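Local atomic coordinates of porin B (Pseudomonas putida, PDB entry 4GEY), a protein that forms a beta-barrel channel in the outer membrane through which glucose and probably related sugars pass into the periplasm. Residues 397-400 and 401-404; 341-344 and 345-348; 25-28 and 29-32; 163-167 and 168-172; 222-225 and 226-230. The protein carries 2 engineered substitutions. All coordinates share one frame; numbering follows the deposited sequence.

Interaction 1 (397-400 and 401-404); sequences GFHV and TNWL. With C8E ((hydroxyethyloxy)tri(ethyloxy)octane), chain E.
The tight turn joining barrel strands 388-399 and 404-414 of this outer-membrane porin brings His399 onto Asn402 and Val400 beside Leu404. His399 holds its CG anti to the backbone N (chi1 180°), which carries the imidazole forward over the turn. There NE2 donates to Asn402 OD1 at 2.8 Å, a weak bond because it is clearly bent. The amide oxygen lies at the edge of the ring, near its plane, while the amide itself stands nearly upright to the imidazole, 79° between the planes. Asn402 is held more firmly from its other atom, ND2, by the backbone O of Glu22. One face of the imidazole rests on the carbonyl of Thr401, whose O sits 3.0 Å above the plane, toward the rim.

Inside the turn, Leu404 O receives Thr401 N at 3.1 Å and, weakly, Val400 N. Thr401 OG1 accepts the backbone N of Trp403 at 3.0 Å, forming an ST turn, and Thr401 CB lies over one face of the Trp403 indole, whose NE1 reaches Ser20 O. Val400 and Leu404 lie alongside each other, with Val400 CB 3.7 Å from Leu404 CD1. At the strand end, Phe398 turns from the loop to a bound detergent, its CZ meeting C8E C19 at 3.4 Å.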
loop_
_atom_site.group_PDB
_atom_site.type_symbol
_atom_site.label_atom_id
_atom_site.label_comp_id
_atom_site.label_asym_id
_atom_site.label_seq_id
_atom_site.Cartn_x
_atom_site.Cartn_y
_atom_site.Cartn_z
ATOM N N GLY A 397 -16.020 4.671 -10.540
ATOM C CA GLY A 397 -15.259 3.906 -11.513
ATOM C C GLY A 397 -16.064 3.564 -12.753
ATOM O O GLY A 397 -17.020 2.798 -12.661
ATOM N N PHE A 398 -15.705 4.128 -13.908
ATOM C CA PHE A 398 -16.365 3.730 -15.150
ATOM C C PHE A 398 -15.681 2.483 -15.659
ATOM O O PHE A 398 -14.461 2.460 -15.844
ATOM C CB PHE A 398 -16.291 4.801 -16.248
ATOM C CG PHE A 398 -16.909 6.115 -15.875
ATOM C CD1 PHE A 398 -18.250 6.362 -16.124
ATOM C CD2 PHE A 398 -16.137 7.126 -15.296
ATOM C CE1 PHE A 398 -18.819 7.599 -15.790
ATOM C CE2 PHE A 398 -16.695 8.359 -14.963
ATOM C CZ PHE A 398 -18.034 8.595 -15.210
ATOM N N HIS A 399 -16.463 1.439 -15.869
ATOM C CA HIS A 399 -15.949 0.238 -16.503
ATOM C C HIS A 399 -16.051 0.441 -18.016
ATOM O O HIS A 399 -17.055 0.089 -18.626
ATOM C CB HIS A 399 -16.755 -0.985 -16.056
ATOM C CG HIS A 399 -16.291 -2.264 -16.670
ATOM N ND1 HIS A 399 -16.587 -2.614 -17.973
ATOM C CD2 HIS A 399 -15.549 -3.278 -16.168
ATOM C CE1 HIS A 399 -16.046 -3.786 -18.245
ATOM N NE2 HIS A 399 -15.404 -4.209 -17.168
ATOM N N VAL A 400 -15.020 1.030 -18.607
ATOM C CA VAL A 400 -15.021 1.314 -20.032
ATOM C C VAL A 400 -14.988 0.021 -20.837
ATOM O O VAL A 400 -15.876 -0.239 -21.638
ATOM C CB VAL A 400 -13.827 2.206 -20.470
ATOM C CG1 VAL A 400 -14.112 2.776 -21.856
ATOM C CG2 VAL A 400 -13.590 3.324 -19.495
ATOM N N THR A 401 -13.939 -0.765 -20.628
ATOM C CA THR A 401 -13.858 -2.122 -21.162
ATOM C C THR A 401 -13.409 -3.066 -20.063
ATOM O O THR A 401 -13.272 -2.663 -18.910
ATOM C CB THR A 401 -12.866 -2.230 -22.337
ATOM O OG1 THR A 401 -11.542 -1.898 -21.891
ATOM C CG2 THR A 401 -13.285 -1.304 -23.480
ATOM N N ASN A 402 -13.180 -4.326 -20.413
ATOM C CA ASN A 402 -12.595 -5.263 -19.456
ATOM C C ASN A 402 -11.094 -5.047 -19.330
ATOM O O ASN A 402 -10.440 -5.674 -18.490
ATOM C CB ASN A 402 -12.891 -6.710 -19.849
ATOM C CG ASN A 402 -14.291 -7.142 -19.455
ATOM O OD1 ASN A 402 -14.873 -6.604 -18.511
ATOM N ND2 ASN A 402 -14.836 -8.120 -20.170
ATOM N N TRP A 403 -10.552 -4.159 -20.164
ATOM C CA TRP A 403 -9.136 -3.837 -20.117
ATOM C C TRP A 403 -8.895 -2.381 -19.736
ATOM O O TRP A 403 -7.752 -1.930 -19.702
ATOM C CB TRP A 403 -8.441 -4.183 -21.442
ATOM C CG TRP A 403 -9.097 -3.599 -22.684
ATOM C CD1 TRP A 403 -9.971 -4.231 -23.525
ATOM C CD2 TRP A 403 -8.914 -2.278 -23.219
ATOM N NE1 TRP A 403 -10.352 -3.379 -24.545
ATOM C CE2 TRP A 403 -9.719 -2.176 -24.375
ATOM C CE3 TRP A 403 -8.165 -1.169 -22.821
ATOM C CZ2 TRP A 403 -9.786 -1.006 -25.146
ATOM C CZ3 TRP A 403 -8.236 -0.001 -23.589
ATOM C CH2 TRP A 403 -9.033 0.064 -24.738
ATOM N N LEU A 404 -9.963 -1.647 -19.443
ATOM C CA LEU A 404 -9.833 -0.227 -19.132
ATOM C C LEU A 404 -10.862 0.232 -18.102
ATOM O O LEU A 404 -12.068 0.094 -18.311
ATOM C CB LEU A 404 -9.975 0.608 -20.407
ATOM C CG LEU A 404 -9.328 2.009 -20.496
ATOM C CD1 LEU A 404 -10.264 3.022 -21.134
ATOM C CD2 LEU A 404 -8.799 2.533 -19.180
HETATM C C10 C8E E . -26.827 7.040 -17.332
HETATM C C11 C8E E . -25.399 7.196 -17.849
HETATM O O12 C8E E . -24.456 6.982 -16.820
HETATM C C13 C8E E . -24.501 7.977 -15.814
HETATM C C14 C8E E . -23.114 8.567 -15.555
HETATM O O15 C8E E . -22.743 8.307 -14.216
HETATM C C16 C8E E . -22.429 9.465 -13.466
HETATM C C17 C8E E . -21.032 10.002 -13.785
HETATM O O18 C8E E . -20.480 10.606 -12.629
HETATM C C19 C8E E . -19.070 10.609 -12.614
HETATM C C20 C8E E . -18.579 11.881 -11.933
HETATM O O21 C8E E . -17.947 12.718 -12.873
#

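Interaction 2 (341-344 and 345-348); sequences DARP and KDDI
Arg343 wraps back on Asp346 within a type I beta turn, and every carbon of its chain from CB to CD passes the same carboxylate oxygen. CB is already 3.3 Å from Asp346 OD2, CG follows at 3.8 Å and CD at 4.0 Å. The chain can stay this close because it is bent twice, at chi2 (-79°) and at chi3 (-54°), which curls the guanidinium back toward the turn. NE then donates a nearly straight bond to Asp346 OD2, 3.1 Å away. This oxygen lies in the guanidinium plane, but the donor approaches it from above the carboxylate plane. At the tip, NH2 donates to Asp346 OD1 at 3.0 Å from the syn side; this bond is more bent, and OD1 is tilted out of the guanidinium plane. The result is a side-on salt bridge through two nitrogens, one to each oxygen, with the two planes 62° apart. NH2 also makes a weak hydrogen bond to His399 O.

The backbone closes the same turn, Asp346 N donating to Arg343 O at 3.2 Å. Both oxygens of the buried carboxylate have further donors: OD2 pairs with Tyr396 OH, its strongest polar partner, and OD1 with His399 N. The several donors probably favour the charged form. Asp346 thus sits just before strand 347-357, where its side chain ties the turn following strand 326-337 to the neighbouring strand 388-399, while Arg343 packs on Tyr396 of that strand.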
loop_
_atom_site.group_PDB
_atom_site.type_symbol
_atom_site.label_atom_id
_atom_site.label_comp_id
_atom_site.label_asym_id
_atom_site.label_seq_id
_atom_site.Cartn_x
_atom_site.Cartn_y
_atom_site.Cartn_z
ATOM N N ASP A 341 -28.829 -0.050 -13.034
ATOM C CA ASP A 341 -28.968 -1.154 -13.983
ATOM C C ASP A 341 -28.288 -0.888 -15.321
ATOM O O ASP A 341 -27.858 -1.820 -16.010
ATOM C CB ASP A 341 -30.443 -1.473 -14.206
ATOM C CG ASP A 341 -31.005 -2.351 -13.126
ATOM O OD1 ASP A 341 -30.194 -2.896 -12.345
ATOM O OD2 ASP A 341 -32.242 -2.510 -13.063
ATOM N N ALA A 342 -28.200 0.392 -15.671
ATOM C CA ALA A 342 -27.538 0.836 -16.884
ATOM C C ALA A 342 -26.033 0.567 -16.865
ATOM O O ALA A 342 -25.443 0.217 -17.885
ATOM C CB ALA A 342 -27.789 2.309 -17.082
ATOM N N ARG A 343 -25.405 0.742 -15.709
ATOM C CA ARG A 343 -23.960 0.572 -15.614
ATOM C C ARG A 343 -23.571 -0.408 -14.502
ATOM O O ARG A 343 -23.000 -0.016 -13.477
ATOM C CB ARG A 343 -23.287 1.932 -15.437
ATOM C CG ARG A 343 -23.595 2.909 -16.582
ATOM C CD ARG A 343 -22.761 2.617 -17.816
ATOM N NE ARG A 343 -21.349 2.594 -17.467
ATOM C CZ ARG A 343 -20.399 2.085 -18.238
ATOM N NH1 ARG A 343 -20.702 1.557 -19.422
ATOM N NH2 ARG A 343 -19.145 2.088 -17.816
ATOM N N PRO A 344 -23.873 -1.700 -14.718
ATOM C CA PRO A 344 -23.803 -2.779 -13.726
ATOM C C PRO A 344 -22.392 -3.151 -13.284
ATOM O O PRO A 344 -22.247 -3.874 -12.291
ATOM C CB PRO A 344 -24.425 -3.965 -14.469
ATOM C CG PRO A 344 -24.125 -3.695 -15.886
ATOM C CD PRO A 344 -24.296 -2.213 -16.032
ATOM N N LYS A 345 -21.376 -2.694 -14.010
ATOM C CA LYS A 345 -20.004 -2.996 -13.629
ATOM C C LYS A 345 -19.274 -1.790 -13.044
ATOM O O LYS A 345 -18.114 -1.911 -12.660
ATOM C CB LYS A 345 -19.216 -3.572 -14.806
ATOM C CG LYS A 345 -19.745 -4.888 -15.324
ATOM C CD LYS A 345 -18.769 -5.514 -16.300
ATOM C CE LYS A 345 -19.110 -6.969 -16.584
ATOM N NZ LYS A 345 -18.127 -7.570 -17.531
ATOM N N ASP A 346 -19.944 -0.636 -12.976
ATOM C CA ASP A 346 -19.348 0.562 -12.382
ATOM C C ASP A 346 -19.334 0.470 -10.860
ATOM O O ASP A 346 -20.114 -0.276 -10.269
ATOM C CB ASP A 346 -20.117 1.821 -12.786
ATOM C CG ASP A 346 -19.796 2.286 -14.197
ATOM O OD1 ASP A 346 -18.954 1.654 -14.873
ATOM O OD2 ASP A 346 -20.388 3.299 -14.622
ATOM N N ASP A 347 -18.458 1.229 -10.215
ATOM C CA ASP A 347 -18.443 1.241 -8.754
ATOM C C ASP A 347 -18.332 2.638 -8.137
ATOM O O ASP A 347 -17.832 3.588 -8.757
ATOM C CB ASP A 347 -17.421 0.247 -8.173
ATOM C CG ASP A 347 -15.977 0.623 -8.469
ATOM O OD1 ASP A 347 -15.721 1.280 -9.502
ATOM O OD2 ASP A 347 -15.084 0.247 -7.666
ATOM N N ILE A 348 -18.872 2.761 -6.929
ATOM C CA ILE A 348 -18.803 4.002 -6.176
ATOM C C ILE A 348 -18.052 3.740 -4.883
ATOM O O ILE A 348 -18.438 2.867 -4.118
ATOM C CB ILE A 348 -20.197 4.509 -5.828
ATOM C CG1 ILE A 348 -20.974 4.810 -7.097
ATOM C CG2 ILE A 348 -20.095 5.777 -5.013
ATOM C CD1 ILE A 348 -22.368 5.275 -6.850
#

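Interaction 3 (25-28 and 29-32); sequences WMTG and DWGG
Asp29 and Trp30 fold back on Trp25 and Thr27 through two successive beta turns, type I from Trp25 to Gly28 and type II' from Thr27 to Trp30. Asp29 comes first: its CB lies 4.0 Å from Trp25 CZ3, and the two side chains cross at about a right angle. The indole of Trp25 also makes a cation-pi contact with Arg34. With CG set between its backbone N and carbonyl carbon (chi1 58°), Asp29 sends OD1 forward along the chain.

Trp30 follows and lays its ring edge against Thr27. NE1 donates to Thr27 OG1 at 3.0 Å, fairly straight, with the oxygen close to the indole plane, while Gly28 O lies over one face of the ring. Gly31 N then gives a weak bond to Asp29 OD1 at 3.1 Å. Gly32 N weakly reaches the same oxygen and bonds Asp29 O at 3.0 Å, which brings the chain to the N-cap of helix 33-40.

Thr27 OG1 has a stronger partner in Phe436 OXT, so one hydroxyl joins the indole to the C-terminal carboxylate. A valine here would probably leave both NE1 and that carboxylate without their mate and set the Trp30 ring free to turn. As the indole N-H can only donate, Thr27 OG1 must accept there, so the hydroxyl can probably donate to the carboxylate, linking the N-terminal segment to the chain end.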
loop_
_atom_site.group_PDB
_atom_site.type_symbol
_atom_site.label_atom_id
_atom_site.label_comp_id
_atom_site.label_asym_id
_atom_site.label_seq_id
_atom_site.Cartn_x
_atom_site.Cartn_y
_atom_site.Cartn_z
ATOM N N TRP A 25 -7.509 -7.997 -22.318
ATOM C CA TRP A 25 -6.296 -7.376 -22.842
ATOM C C TRP A 25 -6.580 -6.407 -24.006
ATOM O O TRP A 25 -7.302 -6.717 -24.957
ATOM C CB TRP A 25 -5.303 -8.429 -23.313
ATOM C CG TRP A 25 -5.230 -9.646 -22.468
ATOM C CD1 TRP A 25 -4.752 -9.738 -21.196
ATOM C CD2 TRP A 25 -5.621 -10.969 -22.849
ATOM N NE1 TRP A 25 -4.839 -11.037 -20.752
ATOM C CE2 TRP A 25 -5.369 -11.812 -21.749
ATOM C CE3 TRP A 25 -6.164 -11.520 -24.011
ATOM C CZ2 TRP A 25 -5.638 -13.186 -21.780
ATOM C CZ3 TRP A 25 -6.433 -12.883 -24.039
ATOM C CH2 TRP A 25 -6.169 -13.699 -22.929
HETATM N N MSE A 26 -5.983 -5.233 -23.938
HETATM C CA MSE A 26 -6.186 -4.248 -24.982
HETATM C C MSE A 26 -5.691 -4.738 -26.333
HETATM O O MSE A 26 -6.281 -4.421 -27.365
HETATM C CB MSE A 26 -5.483 -2.952 -24.616
HETATM C CG MSE A 26 -5.803 -1.821 -25.544
HETATM SE SE MSE A 26 -4.724 -0.273 -25.076
HETATM C CE MSE A 26 -3.314 -0.458 -26.419
ATOM N N THR A 27 -4.609 -5.509 -26.327
ATOM C CA THR A 27 -4.015 -5.990 -27.574
ATOM C C THR A 27 -4.601 -7.345 -27.974
ATOM O O THR A 27 -4.198 -7.942 -28.977
ATOM C CB THR A 27 -2.476 -6.076 -27.475
ATOM O OG1 THR A 27 -2.098 -6.961 -26.409
ATOM C CG2 THR A 27 -1.904 -4.703 -27.205
ATOM N N GLY A 28 -5.553 -7.818 -27.169
ATOM C CA GLY A 28 -6.262 -9.057 -27.432
ATOM C C GLY A 28 -5.430 -10.317 -27.295
ATOM O O GLY A 28 -4.429 -10.338 -26.568
ATOM N N ASP A 29 -5.851 -11.368 -28.003
ATOM C CA ASP A 29 -5.190 -12.669 -27.938
ATOM C C ASP A 29 -4.130 -12.898 -29.017
ATOM O O ASP A 29 -3.677 -14.025 -29.208
ATOM C CB ASP A 29 -6.217 -13.807 -27.967
ATOM C CG ASP A 29 -7.106 -13.777 -29.197
ATOM O OD1 ASP A 29 -6.649 -13.366 -30.285
ATOM O OD2 ASP A 29 -8.283 -14.169 -29.070
ATOM N N TRP A 30 -3.745 -11.831 -29.710
ATOM C CA TRP A 30 -2.724 -11.902 -30.749
ATOM C C TRP A 30 -3.013 -12.999 -31.770
ATOM O O TRP A 30 -2.116 -13.749 -32.143
ATOM C CB TRP A 30 -1.334 -12.132 -30.149
ATOM C CG TRP A 30 -0.986 -11.231 -29.004
ATOM C CD1 TRP A 30 -1.391 -9.943 -28.815
ATOM C CD2 TRP A 30 -0.167 -11.567 -27.874
ATOM N NE1 TRP A 30 -0.875 -9.455 -27.637
ATOM C CE2 TRP A 30 -0.118 -10.431 -27.042
ATOM C CE3 TRP A 30 0.531 -12.719 -27.490
ATOM C CZ2 TRP A 30 0.605 -10.411 -25.848
ATOM C CZ3 TRP A 30 1.243 -12.697 -26.305
ATOM C CH2 TRP A 30 1.273 -11.549 -25.495
ATOM N N GLY A 31 -4.262 -13.095 -32.213
ATOM C CA GLY A 31 -4.631 -14.061 -33.235
ATOM C C GLY A 31 -4.551 -15.500 -32.762
ATOM O O GLY A 31 -4.362 -16.416 -33.564
ATOM N N GLY A 32 -4.693 -15.690 -31.453
ATOM C CA GLY A 32 -4.728 -17.013 -30.866
ATOM C C GLY A 32 -3.483 -17.390 -30.089
ATOM O O GLY A 32 -3.572 -18.187 -29.152
#

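Interaction 4 (163-167 and 168-172); sequences CDFQN and LAFCG
Phe165 and Phe170 meet obliquely, their ring centroids 5.1 Å apart and the planes inclined at 45°. One face of Phe165 carries the root of the Phe170 side chain: CG stands 4.0 Å above the plane toward the rim, and CB approaches Phe165 CG to 3.4 Å. Phe170 has on one face the methyl of Ala169, centred over the ring, and its CD2 also touches Asn167 CB. The third flat group, the Asn167 amide, turns OD1 onto the chain ahead, where Ala169 N donates to it at 3.0 Å, tilted only slightly from the carbonyl plane. Having CG anti to the backbone N (chi1 -169°) is what brings that oxygen over the following residues. OD1 is shared with Ser117 OG, and ND2 finds its strongest partner in Gln411 OE1.

All this belongs to a loop between strand 145-149 and helix 175-178 that folds into the barrel instead of projecting from it, close to the centre of the chain. It winds through a short 3-10 segment at 168-169, with Phe170 N bonded to Asn167 O at 2.9 Å. The disulfide between Cys163 and Cys171 joins the two ends of the segment 163-171 within this loop, SG to SG 2.0 Å, with a left-handed chi3 of -81° and each SG anti to its own backbone N. Both cysteines also touch Glu121, a residue of the glucose pocket, and the side chain of Leu168 comes within about 5 Å of the bound sugar. The backbone oxygens of Cys163 and Phe165 both accept from Lys431 NZ on barrel strand 425-435.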
loop_
_atom_site.group_PDB
_atom_site.type_symbol
_atom_site.label_atom_id
_atom_site.label_comp_id
_atom_site.label_asym_id
_atom_site.label_seq_id
_atom_site.Cartn_x
_atom_site.Cartn_y
_atom_site.Cartn_z
ATOM N N CYS A 163 -6.402 -1.970 -4.372
ATOM C CA CYS A 163 -5.869 -0.657 -4.694
ATOM C C CYS A 163 -6.686 0.022 -5.782
ATOM O O CYS A 163 -6.177 0.324 -6.866
ATOM C CB CYS A 163 -4.410 -0.758 -5.130
ATOM S SG CYS A 163 -3.582 0.835 -5.173
ATOM N N ASP A 164 -7.955 0.265 -5.480
ATOM C CA ASP A 164 -8.816 0.961 -6.418
ATOM C C ASP A 164 -8.861 2.463 -6.130
ATOM O O ASP A 164 -8.946 3.269 -7.068
ATOM C CB ASP A 164 -10.210 0.343 -6.449
ATOM C CG ASP A 164 -10.238 -0.979 -7.193
ATOM O OD1 ASP A 164 -9.400 -1.158 -8.108
ATOM O OD2 ASP A 164 -11.093 -1.838 -6.864
ATOM N N PHE A 165 -8.792 2.836 -4.847
ATOM C CA PHE A 165 -8.768 4.245 -4.448
ATOM C C PHE A 165 -7.476 4.895 -4.961
ATOM O O PHE A 165 -6.526 4.205 -5.293
ATOM C CB PHE A 165 -8.870 4.398 -2.924
ATOM C CG PHE A 165 -10.251 4.150 -2.368
ATOM C CD1 PHE A 165 -10.673 2.860 -2.052
ATOM C CD2 PHE A 165 -11.122 5.213 -2.135
ATOM C CE1 PHE A 165 -11.941 2.630 -1.538
ATOM C CE2 PHE A 165 -12.403 4.992 -1.623
ATOM C CZ PHE A 165 -12.811 3.704 -1.322
ATOM N N GLN A 166 -7.441 6.218 -5.049
ATOM C CA GLN A 166 -6.220 6.884 -5.463
ATOM C C GLN A 166 -5.370 7.232 -4.243
ATOM O O GLN A 166 -4.132 7.223 -4.296
ATOM C CB GLN A 166 -6.531 8.144 -6.270
ATOM C CG GLN A 166 -5.280 8.831 -6.817
ATOM C CD GLN A 166 -5.576 9.764 -7.973
ATOM O OE1 GLN A 166 -6.288 9.404 -8.916
ATOM N NE2 GLN A 166 -5.040 10.974 -7.903
ATOM N N ASN A 167 -6.053 7.545 -3.147
ATOM C CA ASN A 167 -5.397 7.933 -1.915
ATOM C C ASN A 167 -4.742 6.730 -1.215
ATOM O O ASN A 167 -5.372 5.693 -1.030
ATOM C CB ASN A 167 -6.414 8.589 -0.999
ATOM C CG ASN A 167 -5.779 9.268 0.185
ATOM O OD1 ASN A 167 -5.319 8.616 1.125
ATOM N ND2 ASN A 167 -5.768 10.588 0.161
ATOM N N LEU A 168 -3.482 6.893 -0.822
ATOM C CA LEU A 168 -2.682 5.814 -0.241
ATOM C C LEU A 168 -3.366 5.139 0.921
ATOM O O LEU A 168 -3.275 3.929 1.062
ATOM C CB LEU A 168 -1.317 6.331 0.227
ATOM C CG LEU A 168 -0.058 5.566 -0.187
ATOM C CD1 LEU A 168 1.067 5.862 0.785
ATOM C CD2 LEU A 168 -0.291 4.078 -0.324
ATOM N N ALA A 169 -4.054 5.920 1.745
ATOM C CA ALA A 169 -4.715 5.398 2.933
ATOM C C ALA A 169 -5.728 4.294 2.619
ATOM O O ALA A 169 -6.125 3.541 3.521
ATOM C CB ALA A 169 -5.404 6.524 3.673
ATOM N N PHE A 170 -6.169 4.213 1.362
ATOM C CA PHE A 170 -7.183 3.231 0.971
ATOM C C PHE A 170 -6.672 2.269 -0.089
ATOM O O PHE A 170 -7.448 1.653 -0.820
ATOM C CB PHE A 170 -8.465 3.917 0.473
ATOM C CG PHE A 170 -8.928 5.012 1.358
ATOM C CD1 PHE A 170 -9.475 4.733 2.596
ATOM C CD2 PHE A 170 -8.803 6.330 0.967
ATOM C CE1 PHE A 170 -9.888 5.760 3.435
ATOM C CE2 PHE A 170 -9.217 7.350 1.792
ATOM C CZ PHE A 170 -9.750 7.066 3.035
ATOM N N CYS A 171 -5.360 2.143 -0.168
ATOM C CA CYS A 171 -4.754 1.314 -1.200
ATOM C C CYS A 171 -3.571 0.523 -0.643
ATOM O O CYS A 171 -2.604 1.105 -0.159
ATOM C CB CYS A 171 -4.305 2.178 -2.385
ATOM S SG CYS A 171 -2.953 1.430 -3.339
ATOM N N GLY A 172 -3.667 -0.801 -0.695
ATOM C CA GLY A 172 -2.535 -1.666 -0.407
ATOM C C GLY A 172 -2.365 -1.953 1.063
ATOM O O GLY A 172 -3.270 -1.703 1.852
#

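Interaction 5 (222-225 and 226-230); sequences GFKL and SGSGT
Lys224 stretches alongside the backbone of 226-228 and delivers its ammonium group to Ser226 and Ser228. Its first torsion places CG anti to the backbone N (chi1 -179°), and the chain stays extended through CD and CE. Along the way CG passes Ser226 O at 3.7 Å, and CE comes to 3.2 Å from Ser228 O. Only at chi4 (71°) does the chain bend, and this last kink turns NZ to the serine oxygens. NZ gives its main bond to Ser228 OG at 2.7 Å and weaker ones to Ser228 O at 3.1 Å and Ser226 OG at 3.2 Å.

The two serines present their hydroxyls from different rotamers. Ser226 holds OG anti to the backbone N (chi1 152°), leaning forward to accept Ser228 N in a nearly straight bond of 2.9 Å, an ST turn. Ser228 instead carries OG between its backbone N and carbonyl carbon. Beyond them a type II beta turn runs from Gly227 to Thr230, with Thr230 OG1 donating to Gly227 O at 2.7 Å.

The whole segment is part of the long connection between strands 203-212 and 232-245. Leu225 packs on Leu131 and Met134 of strand 129-140, and Asn213 ND2 bonds Ser228 O. Replacing Lys224 by a leucine would probably leave Ser228 OG without its charged donor and let that hydroxyl swing. The contact rests on one positive charge and no carboxylate takes part across it, so here the ammonium is met by neutral oxygen dipoles, probably a weaker hold than an ion pair.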
loop_
_atom_site.group_PDB
_atom_site.type_symbol
_atom_site.label_atom_id
_atom_site.label_comp_id
_atom_site.label_asym_id
_atom_site.label_seq_id
_atom_site.Cartn_x
_atom_site.Cartn_y
_atom_site.Cartn_z
ATOM N N GLY A 222 17.268 -0.925 -7.694
ATOM C CA GLY A 222 16.014 -1.446 -8.204
ATOM C C GLY A 222 16.112 -2.898 -8.626
ATOM O O GLY A 222 15.111 -3.606 -8.629
ATOM N N PHE A 223 17.315 -3.346 -8.985
ATOM C CA PHE A 223 17.518 -4.735 -9.406
ATOM C C PHE A 223 18.561 -5.429 -8.539
ATOM O O PHE A 223 19.233 -6.357 -8.988
ATOM C CB PHE A 223 17.919 -4.809 -10.891
ATOM C CG PHE A 223 16.787 -4.511 -11.846
ATOM C CD1 PHE A 223 16.399 -3.202 -12.103
ATOM C CD2 PHE A 223 16.109 -5.542 -12.483
ATOM C CE1 PHE A 223 15.352 -2.930 -12.973
ATOM C CE2 PHE A 223 15.064 -5.281 -13.359
ATOM C CZ PHE A 223 14.685 -3.975 -13.608
ATOM N N LYS A 224 18.709 -4.965 -7.303
ATOM C CA LYS A 224 19.672 -5.551 -6.377
ATOM C C LYS A 224 19.292 -6.992 -6.028
ATOM O O LYS A 224 18.128 -7.281 -5.725
ATOM C CB LYS A 224 19.766 -4.692 -5.107
ATOM C CG LYS A 224 20.756 -5.177 -4.039
ATOM C CD LYS A 224 20.957 -4.094 -2.974
ATOM C CE LYS A 224 21.534 -4.634 -1.675
ATOM N NZ LYS A 224 22.961 -5.049 -1.770
ATOM N N LEU A 225 20.271 -7.892 -6.091
ATOM C CA LEU A 225 20.058 -9.283 -5.708
ATOM C C LEU A 225 20.938 -9.659 -4.524
ATOM O O LEU A 225 20.707 -10.664 -3.863
ATOM C CB LEU A 225 20.372 -10.217 -6.869
ATOM C CG LEU A 225 19.417 -10.207 -8.055
ATOM C CD1 LEU A 225 19.846 -11.256 -9.077
ATOM C CD2 LEU A 225 18.003 -10.449 -7.567
ATOM N N SER A 226 21.963 -8.858 -4.274
ATOM C CA SER A 226 22.836 -9.075 -3.133
ATOM C C SER A 226 22.092 -8.825 -1.816
ATOM O O SER A 226 21.099 -8.089 -1.785
ATOM C CB SER A 226 24.054 -8.158 -3.246
ATOM O OG SER A 226 24.581 -7.835 -1.971
ATOM N N GLY A 227 22.572 -9.440 -0.735
ATOM C CA GLY A 227 22.025 -9.207 0.591
ATOM C C GLY A 227 22.785 -8.177 1.424
ATOM O O GLY A 227 22.521 -8.036 2.618
ATOM N N SER A 228 23.713 -7.445 0.806
ATOM C CA SER A 228 24.477 -6.409 1.513
ATOM C C SER A 228 23.601 -5.252 1.993
ATOM O O SER A 228 22.669 -4.836 1.300
ATOM C CB SER A 228 25.615 -5.866 0.642
ATOM O OG SER A 228 25.144 -4.875 -0.256
ATOM N N GLY A 229 23.915 -4.730 3.177
ATOM C CA GLY A 229 23.106 -3.692 3.792
ATOM C C GLY A 229 21.917 -4.181 4.614
ATOM O O GLY A 229 21.196 -3.373 5.186
ATOM N N THR A 230 21.697 -5.493 4.663
ATOM C CA THR A 230 20.676 -6.082 5.532
ATOM C C THR A 230 20.848 -5.665 7.001
ATOM O O THR A 230 21.938 -5.803 7.578
ATOM C CB THR A 230 20.694 -7.623 5.443
ATOM O OG1 THR A 230 20.243 -8.027 4.149
ATOM C CG2 THR A 230 19.794 -8.245 6.496
#

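How the interactions relate
Interaction 1 touches both interaction 2 and interaction 3, which do not touch each other, at one end of the barrel. Strands 388-399 and 347-357 are neighbours, so interactions 1 and 2 meet directly, Gly397 N lying 2.8 Å from Asp347 O. On the other flank the Trp403 ring reaches the N-terminal segment, its CZ3 3.6 Å from CG of the selenomethionine Met26 in interaction 3. Interaction 4 lies inside the barrel beside the glucose pocket, its centre about 18 Å from that of interaction 1 and 20 Å from that of interaction 2. Interaction 5 stands apart, about 45 Å between centres from interaction 2, across the chain's centre.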